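PDB 3EKI: high affinity transport system protein p37, which serves as the extracytoplasmic, substrate-binding lipoprotein of a high-affinity transport system and holds thiamine diphosphate in its pocket. Local coordinates for residues G217-K222 with E263-N268; K291-L296 with A305-G310; E309-W314 with K322-K327. One frame throughout, in Å; residues are numbered along the deposited sequence.

Interaction 1: G217-K222 with E263-N268; sequences GMIWIK and ETILKN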
loop_
_atom_site.group_PDB
_atom_site.type_symbol
_atom_site.label_atom_id
_atom_site.label_comp_id
_atom_site.label_asym_id
_atom_site.label_seq_id
_atom_site.Cartn_x
_atom_site.Cartn_y
_atom_site.Cartn_z
ATOM N N GLY A 217 -4.612 4.379 -5.378
ATOM C CA GLY A 217 -3.819 4.248 -6.564
ATOM C C GLY A 217 -3.855 5.574 -7.347
ATOM O O GLY A 217 -4.480 6.540 -6.916
ATOM N N MET A 218 -3.136 5.539 -8.461
ATOM C CA MET A 218 -3.143 6.730 -9.324
ATOM C C MET A 218 -2.863 6.305 -10.748
ATOM O O MET A 218 -2.278 5.257 -10.997
ATOM C CB MET A 218 -2.119 7.743 -8.867
ATOM C CG MET A 218 -0.679 7.323 -8.988
ATOM S SD MET A 218 0.461 8.586 -8.408
ATOM C CE MET A 218 0.278 9.823 -9.675
ATOM N N ILE A 219 -3.292 7.133 -11.688
ATOM C CA ILE A 219 -3.021 6.916 -13.094
ATOM C C ILE A 219 -2.093 8.037 -13.597
ATOM O O ILE A 219 -2.482 9.183 -13.433
ATOM C CB ILE A 219 -4.309 6.896 -13.937
ATOM C CG1 ILE A 219 -5.277 5.798 -13.474
ATOM C CG2 ILE A 219 -4.008 6.770 -15.421
ATOM C CD1 ILE A 219 -6.617 5.734 -14.140
ATOM N N TRP A 220 -0.989 7.625 -14.159
ATOM C CA TRP A 220 -0.006 8.474 -14.804
ATOM C C TRP A 220 -0.206 8.469 -16.313
ATOM O O TRP A 220 -0.614 7.472 -16.885
ATOM C CB TRP A 220 1.399 7.968 -14.559
ATOM C CG TRP A 220 1.911 7.931 -13.175
ATOM C CD1 TRP A 220 1.826 6.877 -12.293
ATOM C CD2 TRP A 220 2.592 8.975 -12.466
ATOM N NE1 TRP A 220 2.416 7.207 -11.099
ATOM C CE2 TRP A 220 2.896 8.491 -11.178
ATOM C CE3 TRP A 220 2.983 10.278 -12.809
ATOM C CZ2 TRP A 220 3.563 9.242 -10.220
ATOM C CZ3 TRP A 220 3.644 11.010 -11.836
ATOM C CH2 TRP A 220 3.931 10.506 -10.564
ATOM N N ILE A 221 0.166 9.598 -16.929
ATOM C CA ILE A 221 0.300 9.729 -18.368
ATOM C C ILE A 221 1.661 10.324 -18.698
ATOM O O ILE A 221 2.238 11.038 -17.884
ATOM C CB ILE A 221 -0.854 10.537 -18.969
ATOM C CG1 ILE A 221 -0.949 11.967 -18.470
ATOM C CG2 ILE A 221 -2.173 9.766 -18.716
ATOM C CD1 ILE A 221 -1.971 12.812 -19.222
ATOM N N LYS A 222 2.138 9.945 -19.894
ATOM C CA LYS A 222 3.474 10.382 -20.313
ATOM C C LYS A 222 3.470 10.675 -21.801
ATOM O O LYS A 222 2.857 9.911 -22.533
ATOM C CB LYS A 222 4.517 9.323 -20.012
ATOM C CG LYS A 222 5.896 9.599 -20.555
ATOM C CD LYS A 222 6.571 8.541 -21.340
ATOM C CE LYS A 222 5.772 7.545 -22.131
ATOM N NZ LYS A 222 6.593 6.589 -22.874
ATOM N N GLU A 263 -8.813 0.168 -12.495
ATOM C CA GLU A 263 -9.867 -0.416 -13.325
ATOM C C GLU A 263 -11.215 0.195 -13.003
ATOM O O GLU A 263 -12.007 0.562 -13.883
ATOM C CB GLU A 263 -9.915 -1.937 -13.139
ATOM C CG GLU A 263 -11.162 -2.618 -13.715
ATOM C CD GLU A 263 -11.037 -4.110 -13.538
ATOM O OE1 GLU A 263 -11.123 -4.880 -14.498
ATOM O OE2 GLU A 263 -10.826 -4.541 -12.373
ATOM N N THR A 264 -11.558 0.341 -11.719
ATOM C CA THR A 264 -12.798 0.965 -11.296
ATOM C C THR A 264 -12.937 2.399 -11.812
ATOM O O THR A 264 -14.003 2.765 -12.327
ATOM C CB THR A 264 -12.895 0.999 -9.752
ATOM O OG1 THR A 264 -12.958 -0.354 -9.276
ATOM C CG2 THR A 264 -14.165 1.667 -9.268
ATOM N N ILE A 265 -11.888 3.212 -11.679
ATOM C CA ILE A 265 -11.981 4.584 -12.201
ATOM C C ILE A 265 -12.240 4.623 -13.717
ATOM O O ILE A 265 -13.077 5.399 -14.185
ATOM C CB ILE A 265 -10.694 5.348 -11.860
ATOM C CG1 ILE A 265 -10.479 5.544 -10.344
ATOM C CG2 ILE A 265 -10.646 6.695 -12.547
ATOM C CD1 ILE A 265 -11.670 6.125 -9.610
ATOM N N LEU A 266 -11.540 3.786 -14.464
ATOM C CA LEU A 266 -11.680 3.689 -15.918
ATOM C C LEU A 266 -13.051 3.215 -16.319
ATOM O O LEU A 266 -13.634 3.740 -17.273
ATOM C CB LEU A 266 -10.589 2.770 -16.489
ATOM C CG LEU A 266 -9.151 3.268 -16.362
ATOM C CD1 LEU A 266 -8.150 2.283 -16.937
ATOM C CD2 LEU A 266 -8.969 4.624 -17.035
ATOM N N LYS A 267 -13.575 2.225 -15.597
ATOM C CA LYS A 267 -14.941 1.791 -15.840
ATOM C C LYS A 267 -15.966 2.854 -15.514
ATOM O O LYS A 267 -16.936 3.042 -16.275
ATOM C CB LYS A 267 -15.219 0.513 -15.025
ATOM C CG LYS A 267 -16.610 -0.060 -15.263
ATOM C CD LYS A 267 -16.498 -1.447 -15.894
ATOM C CE LYS A 267 -16.216 -2.532 -14.868
ATOM N NZ LYS A 267 -14.824 -3.067 -14.940
ATOM N N ASN A 268 -15.812 3.603 -14.425
ATOM C CA ASN A 268 -16.732 4.648 -14.034
ATOM C C ASN A 268 -16.660 5.842 -14.989
ATOM O O ASN A 268 -17.654 6.552 -15.161
ATOM C CB ASN A 268 -16.466 5.106 -12.602
ATOM C CG ASN A 268 -16.895 4.021 -11.614
ATOM O OD1 ASN A 268 -17.569 3.067 -12.010
ATOM N ND2 ASN A 268 -16.501 4.151 -10.358
#

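Interaction 2: K291-L296 with A305-G310; sequences KSADTL and AFSEEG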
loop_
_atom_site.group_PDB
_atom_site.type_symbol
_atom_site.label_atom_id
_atom_site.label_comp_id
_atom_site.label_asym_id
_atom_site.label_seq_id
_atom_site.Cartn_x
_atom_site.Cartn_y
_atom_site.Cartn_z
ATOM N N LYS A 291 4.367 -3.805 -15.814
ATOM C CA LYS A 291 5.593 -3.120 -15.453
ATOM C C LYS A 291 5.293 -2.027 -14.429
ATOM O O LYS A 291 4.187 -1.490 -14.421
ATOM C CB LYS A 291 6.278 -2.442 -16.639
ATOM C CG LYS A 291 6.647 -3.279 -17.832
ATOM C CD LYS A 291 8.075 -3.764 -17.815
ATOM C CE LYS A 291 9.069 -2.630 -18.013
ATOM N NZ LYS A 291 10.465 -3.136 -17.803
ATOM N N SER A 292 6.276 -1.679 -13.608
ATOM C CA SER A 292 6.143 -0.586 -12.660
ATOM C C SER A 292 6.032 0.751 -13.376
ATOM O O SER A 292 6.711 0.959 -14.373
ATOM C CB SER A 292 7.353 -0.579 -11.718
ATOM O OG SER A 292 7.314 0.521 -10.825
ATOM N N ALA A 293 5.214 1.647 -12.859
ATOM C CA ALA A 293 5.039 2.974 -13.423
ATOM C C ALA A 293 6.352 3.731 -13.467
ATOM O O ALA A 293 6.570 4.591 -14.332
ATOM C CB ALA A 293 3.976 3.721 -12.650
ATOM N N ASP A 294 7.308 3.425 -12.584
ATOM C CA ASP A 294 8.524 4.249 -12.679
ATOM C C ASP A 294 9.374 3.880 -13.892
ATOM O O ASP A 294 10.378 4.575 -14.114
ATOM C CB ASP A 294 9.335 4.242 -11.398
ATOM C CG ASP A 294 9.822 2.907 -10.912
ATOM O OD1 ASP A 294 9.837 1.927 -11.681
ATOM O OD2 ASP A 294 10.195 2.817 -9.715
ATOM N N THR A 295 9.009 2.901 -14.702
ATOM C CA THR A 295 9.655 2.598 -15.956
ATOM C C THR A 295 8.901 3.129 -17.172
ATOM O O THR A 295 9.360 2.898 -18.289
ATOM C CB THR A 295 9.872 1.091 -16.198
ATOM O OG1 THR A 295 8.604 0.434 -16.347
ATOM C CG2 THR A 295 10.576 0.509 -14.991
ATOM N N LEU A 296 7.799 3.814 -16.953
ATOM C CA LEU A 296 7.011 4.294 -18.103
ATOM C C LEU A 296 7.829 5.094 -19.112
ATOM O O LEU A 296 7.569 4.972 -20.312
ATOM C CB LEU A 296 5.855 5.151 -17.597
ATOM C CG LEU A 296 4.870 5.666 -18.658
ATOM C CD1 LEU A 296 4.264 4.507 -19.421
ATOM C CD2 LEU A 296 3.811 6.502 -17.970
ATOM N N ALA A 305 0.164 4.642 -16.976
ATOM C CA ALA A 305 0.621 3.661 -16.000
ATOM C C ALA A 305 -0.134 3.771 -14.684
ATOM O O ALA A 305 -0.556 4.850 -14.262
ATOM C CB ALA A 305 2.109 3.780 -15.718
ATOM N N PHE A 306 -0.307 2.606 -14.040
ATOM C CA PHE A 306 -0.918 2.561 -12.723
ATOM C C PHE A 306 0.147 2.468 -11.633
ATOM O O PHE A 306 1.128 1.761 -11.853
ATOM C CB PHE A 306 -1.821 1.342 -12.614
ATOM C CG PHE A 306 -2.936 1.211 -13.625
ATOM C CD1 PHE A 306 -3.363 2.315 -14.358
ATOM C CD2 PHE A 306 -3.562 -0.015 -13.807
ATOM C CE1 PHE A 306 -4.397 2.161 -15.271
ATOM C CE2 PHE A 306 -4.563 -0.156 -14.732
ATOM C CZ PHE A 306 -5.003 0.943 -15.445
ATOM N N SER A 307 -0.099 3.153 -10.516
ATOM C CA SER A 307 0.774 2.949 -9.360
ATOM C C SER A 307 0.053 3.321 -8.089
ATOM O O SER A 307 -1.045 3.878 -8.077
ATOM C CB SER A 307 2.051 3.780 -9.471
ATOM O OG SER A 307 1.768 5.119 -9.116
ATOM N N GLU A 308 0.720 3.003 -6.965
ATOM C CA GLU A 308 0.294 3.567 -5.705
ATOM C C GLU A 308 0.353 5.087 -5.777
ATOM O O GLU A 308 1.303 5.622 -6.346
ATOM C CB GLU A 308 1.239 3.095 -4.588
ATOM C CG GLU A 308 1.497 1.609 -4.503
ATOM C CD GLU A 308 2.686 1.139 -5.301
ATOM O OE1 GLU A 308 3.261 0.089 -4.903
ATOM O OE2 GLU A 308 3.060 1.791 -6.308
ATOM N N GLU A 309 -0.627 5.745 -5.198
ATOM C CA GLU A 309 -0.555 7.197 -5.058
ATOM C C GLU A 309 0.762 7.568 -4.386
ATOM O O GLU A 309 1.137 7.054 -3.338
ATOM C CB GLU A 309 -1.738 7.736 -4.284
ATOM C CG GLU A 309 -1.648 9.243 -4.074
ATOM C CD GLU A 309 -2.737 9.808 -3.199
ATOM O OE1 GLU A 309 -2.852 9.416 -2.010
ATOM O OE2 GLU A 309 -3.472 10.676 -3.714
ATOM N N GLY A 310 1.487 8.503 -4.989
ATOM C CA GLY A 310 2.689 9.043 -4.391
ATOM C C GLY A 310 3.844 8.086 -4.222
ATOM O O GLY A 310 4.672 8.337 -3.335
HETATM O O HOH W 1 2.160 0.370 -13.977
HETATM O O HOH W 2 3.422 0.684 -10.800
#

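Interaction 3: E309-W314 with K322-K327; sequences EGSFAW and KPFETK. With CA (calcium ion), chain E; TPP (thiamine diphosphate), chain B.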
loop_
_atom_site.group_PDB
_atom_site.type_symbol
_atom_site.label_atom_id
_atom_site.label_comp_id
_atom_site.label_asym_id
_atom_site.label_seq_id
_atom_site.Cartn_x
_atom_site.Cartn_y
_atom_site.Cartn_z
ATOM N N GLU A 309 -0.627 5.745 -5.198
ATOM C CA GLU A 309 -0.555 7.197 -5.058
ATOM C C GLU A 309 0.762 7.568 -4.386
ATOM O O GLU A 309 1.137 7.054 -3.338
ATOM C CB GLU A 309 -1.738 7.736 -4.284
ATOM C CG GLU A 309 -1.648 9.243 -4.074
ATOM C CD GLU A 309 -2.737 9.808 -3.199
ATOM O OE1 GLU A 309 -2.852 9.416 -2.010
ATOM O OE2 GLU A 309 -3.472 10.676 -3.714
ATOM N N GLY A 310 1.487 8.503 -4.989
ATOM C CA GLY A 310 2.689 9.043 -4.391
ATOM C C GLY A 310 3.844 8.086 -4.222
ATOM O O GLY A 310 4.672 8.337 -3.335
ATOM N N SER A 311 3.938 7.047 -5.045
ATOM C CA SER A 311 5.019 6.073 -4.960
ATOM C C SER A 311 6.382 6.737 -5.068
ATOM O O SER A 311 7.379 6.236 -4.546
ATOM C CB SER A 311 4.825 5.016 -6.046
ATOM O OG SER A 311 4.713 5.545 -7.335
ATOM N N PHE A 312 6.464 7.902 -5.722
ATOM C CA PHE A 312 7.739 8.613 -5.828
ATOM C C PHE A 312 8.265 9.025 -4.457
ATOM O O PHE A 312 9.452 9.241 -4.226
ATOM C CB PHE A 312 7.580 9.820 -6.762
ATOM C CG PHE A 312 6.411 10.719 -6.433
ATOM C CD1 PHE A 312 6.499 11.642 -5.392
ATOM C CD2 PHE A 312 5.218 10.665 -7.154
ATOM C CE1 PHE A 312 5.448 12.466 -5.071
ATOM C CE2 PHE A 312 4.161 11.486 -6.816
ATOM C CZ PHE A 312 4.257 12.383 -5.774
ATOM N N ALA A 313 7.375 9.151 -3.482
ATOM C CA ALA A 313 7.724 9.613 -2.145
ATOM C C ALA A 313 8.623 8.617 -1.419
ATOM O O ALA A 313 9.363 9.087 -0.537
ATOM C CB ALA A 313 6.491 9.883 -1.303
ATOM N N TRP A 314 8.605 7.346 -1.744
ATOM C CA TRP A 314 9.525 6.393 -1.145
ATOM C C TRP A 314 10.498 5.806 -2.139
ATOM O O TRP A 314 11.068 4.723 -1.920
ATOM C CB TRP A 314 8.726 5.286 -0.467
ATOM C CG TRP A 314 7.785 4.465 -1.270
ATOM C CD1 TRP A 314 8.090 3.397 -2.059
ATOM C CD2 TRP A 314 6.363 4.644 -1.358
ATOM N NE1 TRP A 314 6.942 2.906 -2.636
ATOM C CE2 TRP A 314 5.876 3.650 -2.222
ATOM C CE3 TRP A 314 5.470 5.550 -0.786
ATOM C CZ2 TRP A 314 4.523 3.523 -2.541
ATOM C CZ3 TRP A 314 4.130 5.417 -1.110
ATOM C CH2 TRP A 314 3.680 4.431 -1.962
ATOM N N LYS A 322 17.103 4.551 -12.258
ATOM C CA LYS A 322 16.645 5.781 -12.903
ATOM C C LYS A 322 15.134 5.934 -12.902
ATOM O O LYS A 322 14.465 6.128 -13.932
ATOM C CB LYS A 322 17.246 5.758 -14.314
ATOM C CG LYS A 322 18.763 5.925 -14.291
ATOM C CD LYS A 322 19.482 4.643 -14.680
ATOM C CE LYS A 322 20.996 4.752 -14.546
ATOM N NZ LYS A 322 21.700 4.583 -15.856
ATOM N N PRO A 323 14.515 5.884 -11.728
ATOM C CA PRO A 323 13.051 5.871 -11.627
ATOM C C PRO A 323 12.400 7.183 -12.084
ATOM O O PRO A 323 12.834 8.282 -11.731
ATOM C CB PRO A 323 12.778 5.713 -10.129
ATOM C CG PRO A 323 14.034 6.195 -9.473
ATOM C CD PRO A 323 15.155 5.883 -10.409
ATOM N N PHE A 324 11.343 7.012 -12.867
ATOM C CA PHE A 324 10.501 8.060 -13.412
ATOM C C PHE A 324 11.229 8.876 -14.488
ATOM O O PHE A 324 10.708 9.902 -14.948
ATOM C CB PHE A 324 9.971 8.958 -12.286
ATOM C CG PHE A 324 9.110 8.226 -11.275
ATOM C CD1 PHE A 324 7.794 7.918 -11.571
ATOM C CD2 PHE A 324 9.653 7.857 -10.064
ATOM C CE1 PHE A 324 7.028 7.222 -10.643
ATOM C CE2 PHE A 324 8.889 7.174 -9.139
ATOM C CZ PHE A 324 7.583 6.853 -9.435
ATOM N N GLU A 325 12.413 8.433 -14.915
ATOM C CA GLU A 325 13.091 9.179 -15.992
ATOM C C GLU A 325 12.299 9.123 -17.285
ATOM O O GLU A 325 11.764 8.087 -17.675
ATOM C CB GLU A 325 14.497 8.608 -16.204
ATOM C CG GLU A 325 15.325 9.403 -17.198
ATOM C CD GLU A 325 16.815 9.251 -16.979
ATOM O OE1 GLU A 325 17.298 9.514 -15.854
ATOM O OE2 GLU A 325 17.499 8.864 -17.948
ATOM N N THR A 326 12.242 10.251 -17.990
ATOM C CA THR A 326 11.604 10.394 -19.288
ATOM C C THR A 326 12.584 11.031 -20.287
ATOM O O THR A 326 13.565 11.630 -19.857
ATOM C CB THR A 326 10.354 11.297 -19.262
ATOM O OG1 THR A 326 10.711 12.551 -18.640
ATOM C CG2 THR A 326 9.215 10.734 -18.422
ATOM N N LYS A 327 12.267 10.877 -21.560
ATOM C CA LYS A 327 13.020 11.535 -22.615
ATOM C C LYS A 327 12.953 13.043 -22.383
ATOM O O LYS A 327 12.146 13.617 -21.676
ATOM C CB LYS A 327 12.502 11.149 -23.993
ATOM C CG LYS A 327 12.885 9.709 -24.356
ATOM C CD LYS A 327 12.016 9.216 -25.499
ATOM C CE LYS A 327 12.165 7.711 -25.682
ATOM N NZ LYS A 327 12.145 7.364 -27.133
HETATM CA CA CA E . 11.489 14.629 -19.504
HETATM N "N1'" TPP B . 5.887 3.908 2.409
HETATM C "C2'" TPP B . 7.096 3.312 2.559
HETATM C CM2 TPP B . 8.144 3.989 3.447
HETATM N "N3'" TPP B . 7.365 2.143 1.950
HETATM C "C4'" TPP B . 6.381 1.511 1.258
HETATM N "N4'" TPP B . 6.645 0.311 0.735
HETATM C "C5'" TPP B . 5.144 2.136 1.041
HETATM C "C6'" TPP B . 4.939 3.369 1.647
HETATM C "C7'" TPP B . 3.997 1.556 0.200
HETATM N N3 TPP B . 3.043 0.692 0.917
HETATM C C2 TPP B . 3.345 -0.076 1.964
HETATM S S1 TPP B . 1.905 -0.902 2.512
HETATM C C5 TPP B . 0.930 -0.183 1.253
HETATM C C4 TPP B . 1.771 0.551 0.439
HETATM C CM4 TPP B . 1.223 1.504 -0.646
HETATM C C6 TPP B . -0.549 -0.504 1.015
HETATM C C7 TPP B . -0.701 -1.877 0.352
HETATM O O7 TPP B . -0.095 -1.835 -0.956
HETATM P PA TPP B . 0.430 -3.103 -1.758
HETATM O O1A TPP B . 1.267 -2.630 -2.887
HETATM O O2A TPP B . 1.111 -4.066 -0.827
HETATM O O3A TPP B . -0.833 -3.913 -2.245
HETATM P PB TPP B . -1.654 -3.680 -3.606
HETATM O O1B TPP B . -2.266 -2.313 -3.606
HETATM O O2B TPP B . -2.748 -4.820 -3.574
HETATM O O3B TPP B . -0.717 -3.972 -4.854
HETATM O O HOH W 3 12.090 16.793 -19.933
HETATM O O HOH W 4 10.578 15.399 -17.496
#

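Interaction 1: G217-K222 with E263-N268
Ile-219 meets Ile-265 and Leu-266 where strand 217-223 packs against helix 256-269, a buried sheet-to-helix contact in the alpha/beta fold of a periplasmic-binding-protein relative. Taken along the strand, Met-218 comes first and belongs to the other face of the sheet. Its CE lies over one face of the Trp-220 ring, 3.3 Å above the plane and offset toward the rim, a CH-pi contact of the methyl with the indole face on the side remote from the helix.

Ile-219 follows, and its CB is directed at the helix. CG1 stands anti to the carbonyl carbon (chi1 -59°) and the chain then runs on extended, with chi2 at 175°, which carries CD1 out from the sheet. There CD1 comes 3.9 Å from Leu-266 CD2 and 4.4 Å from Ile-265 CG2. Thus a single methyl meets one branch from each of two successive helix residues. Leu-266 offers the end of its side chain, since its CB does not point straight at the strand, whereas Ile-265 is directed there from the start. Phe-306 of the neighbouring strand touches both Ile-219 and Leu-266 and continues the apolar layer.

Trp-220 turns back to the far face. Ile-221 comes round to the helix-covered face again, but packs on helix 225-236 through Leu-228 and Ile-231. At the end of the segment, the buried ammonium of Lys-222 is satisfied by the carbonyl oxygens of Leu-296, Leu-299 and Phe-302.

Isoleucine and leucine suit the place because their branched ends offer methyls, and no polar atoms, to the buried space between sheet and helix. With 90 Å² buried and no hydrogen bond across, the contact rests on dispersion and the exclusion of water, and its small area implies that neighbouring side chains share the work of holding the helix on the sheet.

Interaction 2: K291-L296 with A305-G310
Phe-306 O is gripped by two waters that link strand 304-308 to the 3-10 turn at residues 293-296, in the loop leading from strand 288-290 into this central strand of a mixed sheet. Each water donates to it at 2.7 Å. One of them also donates to Lys-291 O, while the other accepts from Ala-293 N, 2.9 Å from its oxygen. Backbone is therefore tied to backbone by water, with no direct hydrogen bond between the segments.

Beside these bridges the contact is apolar and close. Ala-293 CB rests 3.6 Å from Ala-305 CB and also touches Ser-307 CB, so that the turn sits over two residues on the same face of the strand. Alanine suits both places: a lone methyl on each side lets the backbones come close, with the CA atoms of Ala-293 and Ala-305 5.2 Å apart. Leu-296 widens the patch: with CG anti to the backbone N (chi1 -176°), its CD2 reaches Ala-305 CB at 3.9 Å.

The turn has its own brace. Ser-292 O accepts both Thr-295 N and Thr-295 OG1, the hydroxyl approaching in the carbonyl plane at 2.8 Å.

Farther along the strand Glu-308 enters the thiamine diphosphate pocket. Just before it, Ser-307 OG accepts from Trp-220 NE1 and donates to Glu-308 O at 2.9 Å, from 49° out of that carbonyl's plane.

Interaction 3: E309-W314 with K322-K327
Van der Waals packing of one aromatic ring carries the meeting of Phe-324 with Ser-311 and Phe-312. The outer atoms of the Phe-324 ring do the touching: CE2 lies 3.8 Å from Phe-312 CB, and CZ has Ser-311 OG at the ring edge, in its plane, also at 3.8 Å. Phe-312 offers its backbone-near atoms because its CG sits between the backbone N and the carbonyl carbon (chi1 51°), leading the ring away from Phe-324. Gly-310 CA lies over one face of that ring. Edge-to-face contacts with Phe-182 and Tyr-187 complete the setting of Phe-324.

Backbone turns place these rings. Residues 311-313 form a short 3-10 segment, preceded by Gly-310, whose positive phi favours glycine. Lys-322 to Glu-325 make a type II beta turn in which Pro-323 suits the second position; Phe-324, at the third, accepts a phi of 70°.

Ligand contacts mark the two far ends. The Trp-314 indole lies nearly parallel to the aminopyrimidine of thiamine diphosphate, with C5' 3.6 Å above the centre of the indole, while Ser-311 O is set against the opposite face. In the other direction, calcium is bound by Thr-326 OG1 at 2.4 Å, Lys-327 O at 2.5 Å, two waters and Glu-330 O.

All the calcium ligands are oxygens, as suits a hard cation, whereas the ligand's flat pyrimidine is met by a broad aromatic surface. Between the two sites, the contact of the segments themselves has no hydrogen bond across it, which implies that dispersion and the exclusion of water around the Phe-324 ring hold it together.

How the interactions relate
The three contacts follow one another through one lobe, from a helix-covered face of the sheet to the ligand. Interactions 1 and 2 share neighbouring antiparallel strands, joined by Met-218 N to Ser-307 O at 2.7 Å and Trp-220 N to Ala-305 O at 2.8 Å, both probable hydrogen bonds. Interactions 2 and 3, with centres about 8 Å apart, share Glu-309 and Gly-310, and Asp-294 O lies 2.9 Å from Phe-324 N. Trp-220 CH2 packs on Phe-312 CD2, linking interaction 1 to interaction 3. Glu-308 and Trp-314 line the pocket, whereas the Ile-219 side chain stays about 13 Å from thiamine diphosphate.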